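Local coordinates for protein (S)-2-haloacid dehalogenase 4A (Burkholderia cepacia, PDB 2NO4) that hydrolyses small (S)-2-haloalkanoic acids of two to four carbons to (R)-2-hydroxyalkanoic acids, releasing halide and inverting the configuration of the reacting carbon, at residues C17-Y22 / E112-L117; M48-R53 / S99-L104; R165-A170 / V181-S186; W189-A194 / T201-R206. All blocks are in the same frame, centred on the assembly; numbering follows the deposited sequence.

Contact 1 (C17-Y22 / E112-L117); sequences CVFDAY and ETLEKL. With SO4 (sulfate ion), chain H; SO4 (sulfate ion), chain M.
Phe-19 on strand 17-19 meets two leucines of helix 112-117, and their three side chains make the dense part of this contact. CD1 of Leu-114 lies over one face of the phenyl ring, displaced toward the rim, in a CH-pi contact 3.8 Å from the Phe-19 ring centroid. CD1 of Leu-117 comes instead at the ring edge, in its plane, with Phe-19 CZ 3.6 Å from Leu-117 CD1. With CG of Phe-19 anti to its carbonyl carbon (chi1 -76°), the flat ring offers a face to one leucine methyl and an edge to the other, which suits this buried layer, where no polar atom takes part. Cys-17 extends the contact more loosely, its SG 4.1 Å from Leu-117 CD1.

The far side of the helix is polar. There Lys-116 and Glu-112 form a salt bridge whose hydrogen bond is weak, Lys-116 NZ to Glu-112 OE2 3.3 Å, and the lysine also donates to a sulfate. Beyond Phe-19 the chain enters the active site: the nucleophile Asp-20 is followed by Ala-21 and Tyr-22, whose backbone N atoms both donate to O1 of a second sulfate. Strand 17-19 runs at 156° to helix 112-117, nearly antiparallel. Strand 16-19 lies in the parallel sheet between strands 123-128 and 181-185, and helix 228-232 packs beside Cys-17, Phe-19 and Leu-117.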
# COMPACT_ATOMS: atom_id res chain seq x y z
N CYS B 17 21.13 -17.27 1.66
CA CYS B 17 20.82 -16.01 0.99
C CYS B 17 19.44 -16.16 0.45
O CYS B 17 19.18 -17.01 -0.39
CB CYS B 17 21.81 -15.72 -0.16
SG CYS B 17 23.51 -15.42 0.48
N VAL B 18 18.53 -15.36 1.00
CA VAL B 18 17.13 -15.43 0.64
C VAL B 18 16.77 -14.14 -0.10
O VAL B 18 17.01 -13.01 0.41
CB VAL B 18 16.23 -15.64 1.90
CG1 VAL B 18 14.78 -15.68 1.46
CG2 VAL B 18 16.61 -16.97 2.61
N PHE B 19 16.24 -14.32 -1.31
CA PHE B 19 15.98 -13.28 -2.26
C PHE B 19 14.49 -12.99 -2.47
O PHE B 19 13.70 -13.89 -2.69
CB PHE B 19 16.57 -13.68 -3.63
CG PHE B 19 18.05 -13.53 -3.69
CD1 PHE B 19 18.90 -14.59 -3.30
CD2 PHE B 19 18.62 -12.33 -4.07
CE1 PHE B 19 20.28 -14.43 -3.32
CE2 PHE B 19 20.03 -12.16 -4.09
CZ PHE B 19 20.84 -13.23 -3.72
N ASP B 20 14.14 -11.71 -2.43
CA ASP B 20 12.92 -11.21 -3.05
C ASP B 20 12.96 -11.47 -4.56
O ASP B 20 14.04 -11.55 -5.16
CB ASP B 20 12.81 -9.71 -2.73
CG ASP B 20 11.64 -9.05 -3.40
OD1 ASP B 20 10.53 -9.27 -2.89
OD2 ASP B 20 11.83 -8.32 -4.40
N ALA B 21 11.80 -11.70 -5.17
CA ALA B 21 11.76 -11.90 -6.62
C ALA B 21 11.40 -10.63 -7.41
O ALA B 21 12.25 -10.09 -8.13
CB ALA B 21 10.83 -13.04 -6.98
N TYR B 22 10.17 -10.13 -7.23
CA TYR B 22 9.61 -9.08 -8.08
C TYR B 22 10.16 -7.72 -7.66
O TYR B 22 9.79 -7.19 -6.60
CB TYR B 22 8.06 -9.10 -8.02
CG TYR B 22 7.53 -10.36 -8.70
CD1 TYR B 22 7.53 -10.45 -10.11
CD2 TYR B 22 7.13 -11.47 -7.95
CE1 TYR B 22 7.07 -11.61 -10.77
CE2 TYR B 22 6.69 -12.64 -8.58
CZ TYR B 22 6.67 -12.71 -9.99
OH TYR B 22 6.22 -13.86 -10.63
N GLU B 112 24.19 -14.79 -12.82
CA GLU B 112 25.58 -14.94 -12.49
C GLU B 112 25.83 -14.79 -11.00
O GLU B 112 26.60 -15.56 -10.43
CB GLU B 112 26.43 -13.95 -13.27
CG GLU B 112 27.89 -14.21 -13.07
CD GLU B 112 28.79 -13.28 -13.85
OE1 GLU B 112 28.37 -12.63 -14.83
OE2 GLU B 112 29.97 -13.24 -13.47
N THR B 113 25.23 -13.79 -10.35
CA THR B 113 25.45 -13.66 -8.91
C THR B 113 24.87 -14.79 -8.06
O THR B 113 25.54 -15.29 -7.16
CB THR B 113 25.35 -12.18 -8.29
OG1 THR B 113 24.59 -12.16 -7.07
CG2 THR B 113 24.94 -11.16 -9.26
N LEU B 114 23.67 -15.26 -8.38
CA LEU B 114 23.15 -16.43 -7.70
C LEU B 114 24.05 -17.69 -7.90
O LEU B 114 24.30 -18.41 -6.92
CB LEU B 114 21.65 -16.64 -8.04
CG LEU B 114 20.77 -15.87 -7.00
CD1 LEU B 114 21.11 -14.39 -6.92
CD2 LEU B 114 19.33 -16.05 -7.31
N GLU B 115 24.59 -17.90 -9.11
CA GLU B 115 25.57 -18.97 -9.31
C GLU B 115 26.82 -18.82 -8.44
O GLU B 115 27.23 -19.75 -7.81
CB GLU B 115 25.94 -19.16 -10.79
CG GLU B 115 26.96 -20.32 -11.05
CD GLU B 115 26.64 -21.62 -10.27
OE1 GLU B 115 25.61 -22.26 -10.55
OE2 GLU B 115 27.44 -22.00 -9.37
N LYS B 116 27.38 -17.62 -8.34
CA LYS B 116 28.57 -17.40 -7.47
C LYS B 116 28.24 -17.75 -6.01
O LYS B 116 29.02 -18.43 -5.33
CB LYS B 116 29.08 -15.95 -7.56
CG LYS B 116 29.63 -15.50 -8.93
CD LYS B 116 30.22 -14.06 -8.81
CE LYS B 116 30.62 -13.41 -10.14
NZ LYS B 116 31.65 -14.26 -10.77
N LEU B 117 27.08 -17.29 -5.55
CA LEU B 117 26.64 -17.58 -4.18
C LEU B 117 26.41 -19.06 -3.96
O LEU B 117 26.75 -19.59 -2.90
CB LEU B 117 25.35 -16.79 -3.85
CG LEU B 117 25.54 -15.28 -3.72
CD1 LEU B 117 24.20 -14.56 -3.45
CD2 LEU B 117 26.57 -14.94 -2.64
S SO4 H . 7.90 -10.42 -4.15
O1 SO4 H . 8.81 -11.25 -4.89
O2 SO4 H . 6.59 -10.34 -4.80
O3 SO4 H . 7.77 -10.85 -2.77
O4 SO4 H . 8.50 -9.09 -4.19
S SO4 M . 32.56 -11.37 -13.91
O1 SO4 M . 33.66 -10.43 -14.16
O2 SO4 M . 32.89 -12.22 -12.75
O3 SO4 M . 31.34 -10.56 -13.85
O4 SO4 M . 32.33 -12.30 -15.00

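Contact 2 (M48-R53 / S99-L104); sequences MLWRQR and SAYKEL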
# COMPACT_ATOMS: atom_id res chain seq x y z
N MET B 48 3.45 2.35 -13.25
CA MET B 48 3.52 2.72 -11.84
C MET B 48 2.22 2.41 -11.07
O MET B 48 2.27 1.94 -9.94
CB MET B 48 3.85 4.19 -11.68
CG MET B 48 5.21 4.59 -12.25
SD MET B 48 5.43 6.42 -12.11
CE MET B 48 5.17 6.56 -10.34
N LEU B 49 1.08 2.69 -11.67
CA LEU B 49 -0.21 2.39 -11.00
C LEU B 49 -0.45 0.90 -10.86
O LEU B 49 -0.93 0.46 -9.81
CB LEU B 49 -1.39 3.03 -11.73
CG LEU B 49 -2.78 2.88 -11.08
CD1 LEU B 49 -2.90 3.45 -9.65
CD2 LEU B 49 -3.77 3.60 -12.00
N TRP B 50 -0.15 0.13 -11.92
CA TRP B 50 -0.27 -1.32 -11.86
C TRP B 50 0.50 -1.87 -10.64
O TRP B 50 -0.03 -2.61 -9.81
CB TRP B 50 0.27 -1.94 -13.14
CG TRP B 50 0.12 -3.45 -13.29
CD1 TRP B 50 -0.55 -4.31 -12.49
CD2 TRP B 50 0.66 -4.20 -14.36
NE1 TRP B 50 -0.44 -5.60 -13.00
CE2 TRP B 50 0.27 -5.54 -14.17
CE3 TRP B 50 1.43 -3.86 -15.50
CZ2 TRP B 50 0.66 -6.57 -15.05
CZ3 TRP B 50 1.80 -4.90 -16.40
CH2 TRP B 50 1.40 -6.22 -16.16
N ARG B 51 1.78 -1.49 -10.56
CA ARG B 51 2.65 -1.93 -9.49
C ARG B 51 2.14 -1.51 -8.10
O ARG B 51 2.09 -2.32 -7.18
CB ARG B 51 4.10 -1.41 -9.75
CG ARG B 51 5.08 -1.59 -8.57
CD ARG B 51 5.37 -3.04 -8.31
NE ARG B 51 6.52 -3.23 -7.43
CZ ARG B 51 6.86 -4.40 -6.89
NH1 ARG B 51 6.13 -5.47 -7.12
NH2 ARG B 51 7.92 -4.48 -6.09
N GLN B 52 1.76 -0.24 -7.95
CA GLN B 52 1.28 0.30 -6.69
C GLN B 52 0.01 -0.43 -6.20
O GLN B 52 -0.09 -0.76 -5.00
CB GLN B 52 0.99 1.84 -6.80
CG GLN B 52 0.50 2.50 -5.43
CD GLN B 52 -1.03 2.32 -5.10
OE1 GLN B 52 -1.86 2.37 -6.01
NE2 GLN B 52 -1.39 2.17 -3.78
N ARG B 53 -0.93 -0.67 -7.11
CA ARG B 53 -2.19 -1.32 -6.74
C ARG B 53 -1.97 -2.81 -6.43
O ARG B 53 -2.61 -3.34 -5.53
CB ARG B 53 -3.27 -1.21 -7.82
CG ARG B 53 -4.12 0.04 -7.74
CD ARG B 53 -4.63 0.32 -6.30
NE ARG B 53 -5.79 1.23 -6.29
CZ ARG B 53 -5.71 2.57 -6.32
NH1 ARG B 53 -6.82 3.29 -6.32
NH2 ARG B 53 -4.54 3.22 -6.39
N SER B 99 0.87 -11.74 -20.15
CA SER B 99 1.86 -12.69 -20.71
C SER B 99 3.27 -12.21 -20.49
O SER B 99 4.14 -13.00 -20.19
CB SER B 99 1.68 -12.90 -22.21
OG SER B 99 0.39 -13.38 -22.43
N ALA B 100 3.48 -10.90 -20.63
CA ALA B 100 4.80 -10.34 -20.39
C ALA B 100 5.19 -10.47 -18.92
O ALA B 100 6.34 -10.73 -18.61
CB ALA B 100 4.84 -8.88 -20.87
N TYR B 101 4.22 -10.33 -18.02
CA TYR B 101 4.48 -10.42 -16.61
C TYR B 101 4.85 -11.86 -16.23
O TYR B 101 5.68 -12.10 -15.35
CB TYR B 101 3.25 -9.97 -15.79
CG TYR B 101 3.66 -9.43 -14.43
CD1 TYR B 101 3.84 -8.05 -14.23
CD2 TYR B 101 3.94 -10.30 -13.35
CE1 TYR B 101 4.24 -7.56 -13.00
CE2 TYR B 101 4.37 -9.81 -12.13
CZ TYR B 101 4.51 -8.43 -11.97
OH TYR B 101 4.91 -7.94 -10.78
N LYS B 102 4.22 -12.81 -16.91
CA LYS B 102 4.41 -14.22 -16.61
C LYS B 102 5.85 -14.58 -16.90
O LYS B 102 6.40 -15.47 -16.26
CB LYS B 102 3.44 -15.09 -17.42
CG LYS B 102 3.14 -16.39 -16.73
CD LYS B 102 2.01 -17.17 -17.38
CE LYS B 102 2.10 -18.60 -16.87
NZ LYS B 102 1.06 -19.51 -17.42
N GLU B 103 6.48 -13.87 -17.83
CA GLU B 103 7.89 -14.05 -18.14
C GLU B 103 8.73 -12.75 -18.06
O GLU B 103 9.43 -12.36 -19.00
CB GLU B 103 8.03 -14.77 -19.47
CG GLU B 103 7.28 -16.13 -19.41
CD GLU B 103 7.57 -17.09 -20.56
OE1 GLU B 103 8.24 -16.69 -21.57
OE2 GLU B 103 7.11 -18.26 -20.43
N LEU B 104 8.64 -12.10 -16.90
CA LEU B 104 9.43 -10.89 -16.59
C LEU B 104 10.92 -11.14 -16.74
O LEU B 104 11.43 -12.15 -16.26
CB LEU B 104 9.21 -10.47 -15.13
CG LEU B 104 8.08 -9.61 -14.65
CD1 LEU B 104 8.50 -9.11 -13.27
CD2 LEU B 104 7.72 -8.41 -15.59
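The indole of Trp-50 and the phenol ring of Tyr-101 meet obliquely, neither stacked nor edge-to-face, with their planes at 49° and the centroids of the Trp-50 six-membered ring and the Tyr-101 ring 5.2 Å apart. Tyr-101 CE1 lies above one face of the indole, out toward its rim, while Tyr-101 CD1 sits 3.6 Å from both Trp-50 CZ2 and Trp-50 CH2. Leu-104, just beyond the end of helix 99-102, turns back so that its CG sits over the centre of one face of the tyrosine ring. Around the edges, Trp-50 NE1 donates to the backbone carbonyl of Thr-74, and the hydroxyl of Tyr-101 is hydrogen-bonded to Gln-54.

Both aromatic side chains set out from their helices toward each other, and Trp-50 holds CG anti to its own backbone N (chi1 -176°), which carries the benzo end of the indole out to the tyrosine. Large rings suit the place: they span helices that are otherwise well separated, and each keeps its polar atom bonded while its carbon surface is buried. Ala-77 and Leu-78 of helix 70-84 also pack on Trp-50.

Next along the helix, Arg-51 sends its chain toward the active site, where it makes a weak hydrogen bond from NH2 to the carbonyl of Tyr-22. Toward the second subunit, Arg-53 NH2 donates to Gln-52 OE1 at 2.8 Å, in the guanidinium plane, and Arg-53 NE forms a salt bridge with Glu-212 of that subunit. These helices belong to the helical cap that HAD-superfamily dehalogenases insert after the first core strand, and Arg-51, on this cap, binds the (S)-2-haloacid.

Contact 3 (R165-A170 / V181-S186); sequences RIYQFA and VCFVSS
Different first torsions bring Tyr-167 and Phe-183 together: the tyrosine CG stands beside its backbone N and anti to the carbonyl carbon (chi1 -53°), whereas the phenylalanine CG is anti to N (chi1 -174°), on a CB that is directed toward the helix. The setting is the Rossmann-like core of the HAD fold, in which helix 164-174 packs on one side of the parallel sheet and leads into strand 181-185.

The two rings form a T-shaped pair. The edge of Tyr-167 is directed at the face of Phe-183, with planes at 89° and centroids 5.7 Å apart, but its nearest atom, CE1, meets the ring obliquely at CZ. Perpendicular rings of this kind probably suit a buried helix-sheet interface. Ile-166 CG2 lies over the centre of one face of the tyrosine ring, and Leu-127 of strand 123-128, two places along the sheet from strand 181-185, touches the tyrosine as well.

Tyrosine suits its position because its ring can pack here while the hydroxyl reaches the active site, where it is hydrogen-bonded to Asp-190; Tyr-167 is considered important for catalysis. Between the rings, the closest pair is Tyr-167 CE1 and Phe-183 CZ, 4.0 Å apart.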
# COMPACT_ATOMS: atom_id res chain seq x y z
N ARG B 165 4.90 -13.94 9.75
CA ARG B 165 4.72 -15.38 9.48
C ARG B 165 5.35 -15.84 8.17
O ARG B 165 5.77 -16.99 8.09
CB ARG B 165 3.25 -15.83 9.55
CG ARG B 165 2.59 -15.61 10.92
CD ARG B 165 1.58 -14.48 10.78
NE ARG B 165 0.26 -15.02 10.76
CZ ARG B 165 -0.87 -14.41 10.43
NH1 ARG B 165 -0.97 -13.17 9.95
NH2 ARG B 165 -1.95 -15.15 10.55
N ILE B 166 5.42 -14.97 7.16
CA ILE B 166 6.07 -15.35 5.90
C ILE B 166 7.60 -15.51 5.99
O ILE B 166 8.17 -16.43 5.38
CB ILE B 166 5.64 -14.49 4.68
CG1 ILE B 166 6.09 -15.19 3.38
CG2 ILE B 166 6.19 -13.06 4.80
CD1 ILE B 166 5.69 -14.45 2.07
N TYR B 167 8.27 -14.63 6.75
CA TYR B 167 9.70 -14.76 7.03
C TYR B 167 9.97 -16.00 7.90
O TYR B 167 10.96 -16.69 7.69
CB TYR B 167 10.26 -13.46 7.67
CG TYR B 167 9.92 -12.24 6.82
CD1 TYR B 167 10.48 -12.09 5.54
CD2 TYR B 167 9.01 -11.27 7.27
CE1 TYR B 167 10.17 -10.99 4.72
CE2 TYR B 167 8.68 -10.15 6.45
CZ TYR B 167 9.28 -10.03 5.18
OH TYR B 167 8.98 -8.97 4.34
N GLN B 168 9.08 -16.27 8.86
CA GLN B 168 9.17 -17.47 9.72
C GLN B 168 9.05 -18.75 8.90
O GLN B 168 9.79 -19.70 9.13
CB GLN B 168 8.10 -17.44 10.83
CG GLN B 168 8.18 -18.62 11.83
CD GLN B 168 9.51 -18.63 12.57
OE1 GLN B 168 10.25 -19.61 12.50
NE2 GLN B 168 9.82 -17.57 13.26
N PHE B 169 8.12 -18.76 7.95
CA PHE B 169 7.96 -19.85 6.97
C PHE B 169 9.29 -20.22 6.27
O PHE B 169 9.60 -21.41 6.11
CB PHE B 169 6.87 -19.49 5.94
CG PHE B 169 6.60 -20.55 4.90
CD1 PHE B 169 5.99 -21.77 5.25
CD2 PHE B 169 6.94 -20.34 3.56
CE1 PHE B 169 5.74 -22.77 4.25
CE2 PHE B 169 6.69 -21.33 2.58
CZ PHE B 169 6.09 -22.53 2.93
N ALA B 170 10.06 -19.21 5.85
CA ALA B 170 11.38 -19.40 5.24
C ALA B 170 12.37 -20.08 6.21
O ALA B 170 13.08 -21.00 5.82
CB ALA B 170 11.96 -18.02 4.72
N VAL B 181 20.37 -15.95 8.10
CA VAL B 181 19.85 -15.50 6.81
C VAL B 181 20.35 -14.08 6.42
O VAL B 181 20.22 -13.12 7.18
CB VAL B 181 18.31 -15.57 6.80
CG1 VAL B 181 17.69 -14.89 5.52
CG2 VAL B 181 17.86 -17.03 6.95
N CYS B 182 20.92 -14.00 5.23
CA CYS B 182 21.07 -12.73 4.53
C CYS B 182 19.87 -12.54 3.58
O CYS B 182 19.67 -13.27 2.60
CB CYS B 182 22.40 -12.69 3.76
SG CYS B 182 22.63 -11.09 2.91
N PHE B 183 19.07 -11.53 3.90
CA PHE B 183 17.85 -11.29 3.15
C PHE B 183 18.05 -10.14 2.18
O PHE B 183 18.40 -9.03 2.60
CB PHE B 183 16.65 -10.98 4.07
CG PHE B 183 15.32 -10.86 3.30
CD1 PHE B 183 14.63 -12.01 2.95
CD2 PHE B 183 14.81 -9.61 2.91
CE1 PHE B 183 13.41 -11.95 2.22
CE2 PHE B 183 13.57 -9.53 2.20
CZ PHE B 183 12.88 -10.70 1.86
N VAL B 184 17.81 -10.39 0.89
CA VAL B 184 18.14 -9.41 -0.16
C VAL B 184 16.89 -8.91 -0.91
O VAL B 184 16.14 -9.70 -1.46
CB VAL B 184 19.17 -9.98 -1.20
CG1 VAL B 184 19.50 -8.93 -2.26
CG2 VAL B 184 20.45 -10.46 -0.48
N SER B 185 16.68 -7.60 -0.92
CA SER B 185 15.49 -7.05 -1.62
C SER B 185 15.73 -5.62 -2.11
O SER B 185 16.50 -4.87 -1.51
CB SER B 185 14.25 -7.11 -0.68
OG SER B 185 13.06 -6.68 -1.36
N SER B 186 15.04 -5.24 -3.18
CA SER B 186 14.92 -3.83 -3.57
C SER B 186 13.72 -3.12 -2.96
O SER B 186 13.57 -1.90 -3.11
CB SER B 186 14.82 -3.71 -5.09
OG SER B 186 16.01 -4.18 -5.69

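Contact 4 (W189-A194 / T201-R206); sequences WDLGGA and TVRINR. With SO4 (sulfate ion), chain L.
A beta-alpha-beta crossover brings helix 189-194 against strand 201-204, and Leu-191 is the side chain through which they chiefly meet. Its two methyls divide the work. CD1 rests on the aliphatic chain of Arg-203, 3.5 Å from Arg-203 CB, the two side chains crossing nearly at right angles; CD2 presses on the strand backbone, 3.4 Å from Val-202 O. Arg-203 can offer this apolar flank because its chain is extended from CG to NE, which carries the charged end beyond the leucine.

The unit runs from strand 181-185 through helix 188-197 to strand 200-204. Within it helix 189-194 and strand 201-204 are almost antiparallel at 175°, as expected when a connecting helix returns the chain to a parallel Rossmann-like sheet. Near the turn between them, small side chains fit: Ala-194 CB is 4.0 Å from Thr-201 CG2. Threonine serves both sides of this corner, since its methyl packs on the helix while OG1 shares a water with the carbonyl of Leu-191, at 2.8 Å from Thr-201 OG1 and 2.8 Å from Leu-191 O.

Past the strand, Arg-206 grips a sulfate: Arg-206 NE donates to sulfate O2 at 2.9 Å, and Arg-206 NH2 donates to sulfate O3. Ile-204 CG2 lies over the centre of one face of this guanidinium.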
# COMPACT_ATOMS: atom_id res chain seq x y z
N TRP B 189 9.75 -1.90 2.06
CA TRP B 189 8.75 -2.45 2.99
C TRP B 189 9.10 -3.93 3.36
O TRP B 189 8.86 -4.38 4.47
CB TRP B 189 7.31 -2.32 2.38
CG TRP B 189 7.19 -2.79 0.98
CD1 TRP B 189 7.29 -2.01 -0.14
CD2 TRP B 189 7.02 -4.15 0.51
NE1 TRP B 189 7.20 -2.78 -1.27
CE2 TRP B 189 7.03 -4.10 -0.91
CE3 TRP B 189 6.86 -5.40 1.15
CZ2 TRP B 189 6.90 -5.25 -1.73
CZ3 TRP B 189 6.73 -6.58 0.31
CH2 TRP B 189 6.74 -6.47 -1.10
N ASP B 190 9.67 -4.64 2.41
CA ASP B 190 10.06 -6.03 2.53
C ASP B 190 11.32 -6.12 3.40
O ASP B 190 11.40 -6.97 4.29
CB ASP B 190 10.30 -6.58 1.12
CG ASP B 190 10.53 -8.10 1.07
OD1 ASP B 190 10.16 -8.83 2.03
OD2 ASP B 190 11.07 -8.55 0.02
N LEU B 191 12.28 -5.23 3.17
CA LEU B 191 13.45 -5.08 4.07
C LEU B 191 13.01 -4.68 5.50
O LEU B 191 13.58 -5.13 6.47
CB LEU B 191 14.49 -4.10 3.52
CG LEU B 191 15.03 -4.52 2.14
CD1 LEU B 191 15.45 -3.28 1.37
CD2 LEU B 191 16.16 -5.55 2.27
N GLY B 192 12.02 -3.80 5.61
CA GLY B 192 11.48 -3.40 6.91
C GLY B 192 10.92 -4.60 7.66
O GLY B 192 11.29 -4.82 8.80
N GLY B 193 10.08 -5.39 6.98
CA GLY B 193 9.50 -6.59 7.57
C GLY B 193 10.53 -7.66 7.94
O GLY B 193 10.48 -8.20 9.05
N ALA B 194 11.43 -7.96 6.99
CA ALA B 194 12.50 -8.94 7.18
C ALA B 194 13.47 -8.55 8.28
O ALA B 194 13.91 -9.40 9.07
CB ALA B 194 13.27 -9.13 5.82
N THR B 201 19.65 -7.81 6.65
CA THR B 201 19.06 -7.24 5.44
C THR B 201 20.04 -6.48 4.56
O THR B 201 20.86 -5.70 5.04
CB THR B 201 17.83 -6.35 5.78
OG1 THR B 201 18.21 -5.42 6.78
CG2 THR B 201 16.71 -7.24 6.31
N VAL B 202 19.92 -6.72 3.27
CA VAL B 202 20.72 -6.02 2.27
C VAL B 202 19.79 -5.47 1.21
O VAL B 202 19.06 -6.23 0.53
CB VAL B 202 21.75 -6.95 1.63
CG1 VAL B 202 22.50 -6.20 0.47
CG2 VAL B 202 22.68 -7.52 2.71
N ARG B 203 19.78 -4.15 1.10
CA ARG B 203 19.02 -3.48 0.04
C ARG B 203 19.82 -3.39 -1.27
O ARG B 203 20.99 -2.99 -1.27
CB ARG B 203 18.66 -2.07 0.50
CG ARG B 203 17.98 -1.33 -0.62
CD ARG B 203 17.07 -0.32 -0.15
NE ARG B 203 16.27 0.19 -1.26
CZ ARG B 203 15.48 1.25 -1.15
NH1 ARG B 203 15.40 1.90 -0.00
NH2 ARG B 203 14.79 1.68 -2.20
N ILE B 204 19.19 -3.78 -2.38
CA ILE B 204 19.65 -3.41 -3.73
C ILE B 204 18.92 -2.11 -4.10
O ILE B 204 17.72 -2.13 -4.34
CB ILE B 204 19.38 -4.50 -4.79
CG1 ILE B 204 19.70 -5.91 -4.25
CG2 ILE B 204 20.18 -4.21 -6.09
CD1 ILE B 204 21.15 -6.14 -3.87
N ASN B 205 19.66 -1.00 -4.05
CA ASN B 205 19.13 0.32 -4.33
C ASN B 205 19.80 0.79 -5.62
O ASN B 205 20.88 1.41 -5.61
CB ASN B 205 19.39 1.26 -3.14
CG ASN B 205 18.60 2.55 -3.23
OD1 ASN B 205 18.08 2.92 -4.30
ND2 ASN B 205 18.53 3.26 -2.12
N ARG B 206 19.20 0.41 -6.74
CA ARG B 206 19.80 0.67 -8.05
C ARG B 206 19.86 2.16 -8.40
O ARG B 206 20.83 2.60 -9.01
CB ARG B 206 19.01 -0.08 -9.12
CG ARG B 206 19.30 -1.57 -9.10
CD ARG B 206 18.55 -2.31 -10.17
NE ARG B 206 18.86 -3.72 -9.97
CZ ARG B 206 18.12 -4.57 -9.26
NH1 ARG B 206 17.00 -4.16 -8.65
NH2 ARG B 206 18.55 -5.81 -9.11
S SO4 L . 21.68 -5.61 -11.40
O1 SO4 L . 21.57 -6.91 -12.10
O2 SO4 L . 20.80 -4.55 -11.98
O3 SO4 L . 21.36 -5.86 -10.02
O4 SO4 L . 23.00 -5.04 -11.57
O HOH W 1 15.94 -3.90 7.35

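Overall arrangement
Contacts 1, 3 and 4 share the parallel sheet, their strands 16-19, 181-185 and 200-204 lying side by side in that order; the centres of contacts 1 and 3 are about 13 Å apart, and those of contacts 3 and 4 about 10 Å. Contact 2 lies among the helices, about 21 Å from contact 1 centre to centre and across the chain's middle. Along the sequence it is nested within the loop that contact 1 closes; contacts 3 and 4 follow in series. Tyr-22 nevertheless touches Arg-51 and Tyr-101, while Asp-20 and Asp-190 come close. Sheet and helical insertion thus face each other across the active site, the helices supplying Arg-51 and the sheet side Ala-21 and Tyr-22.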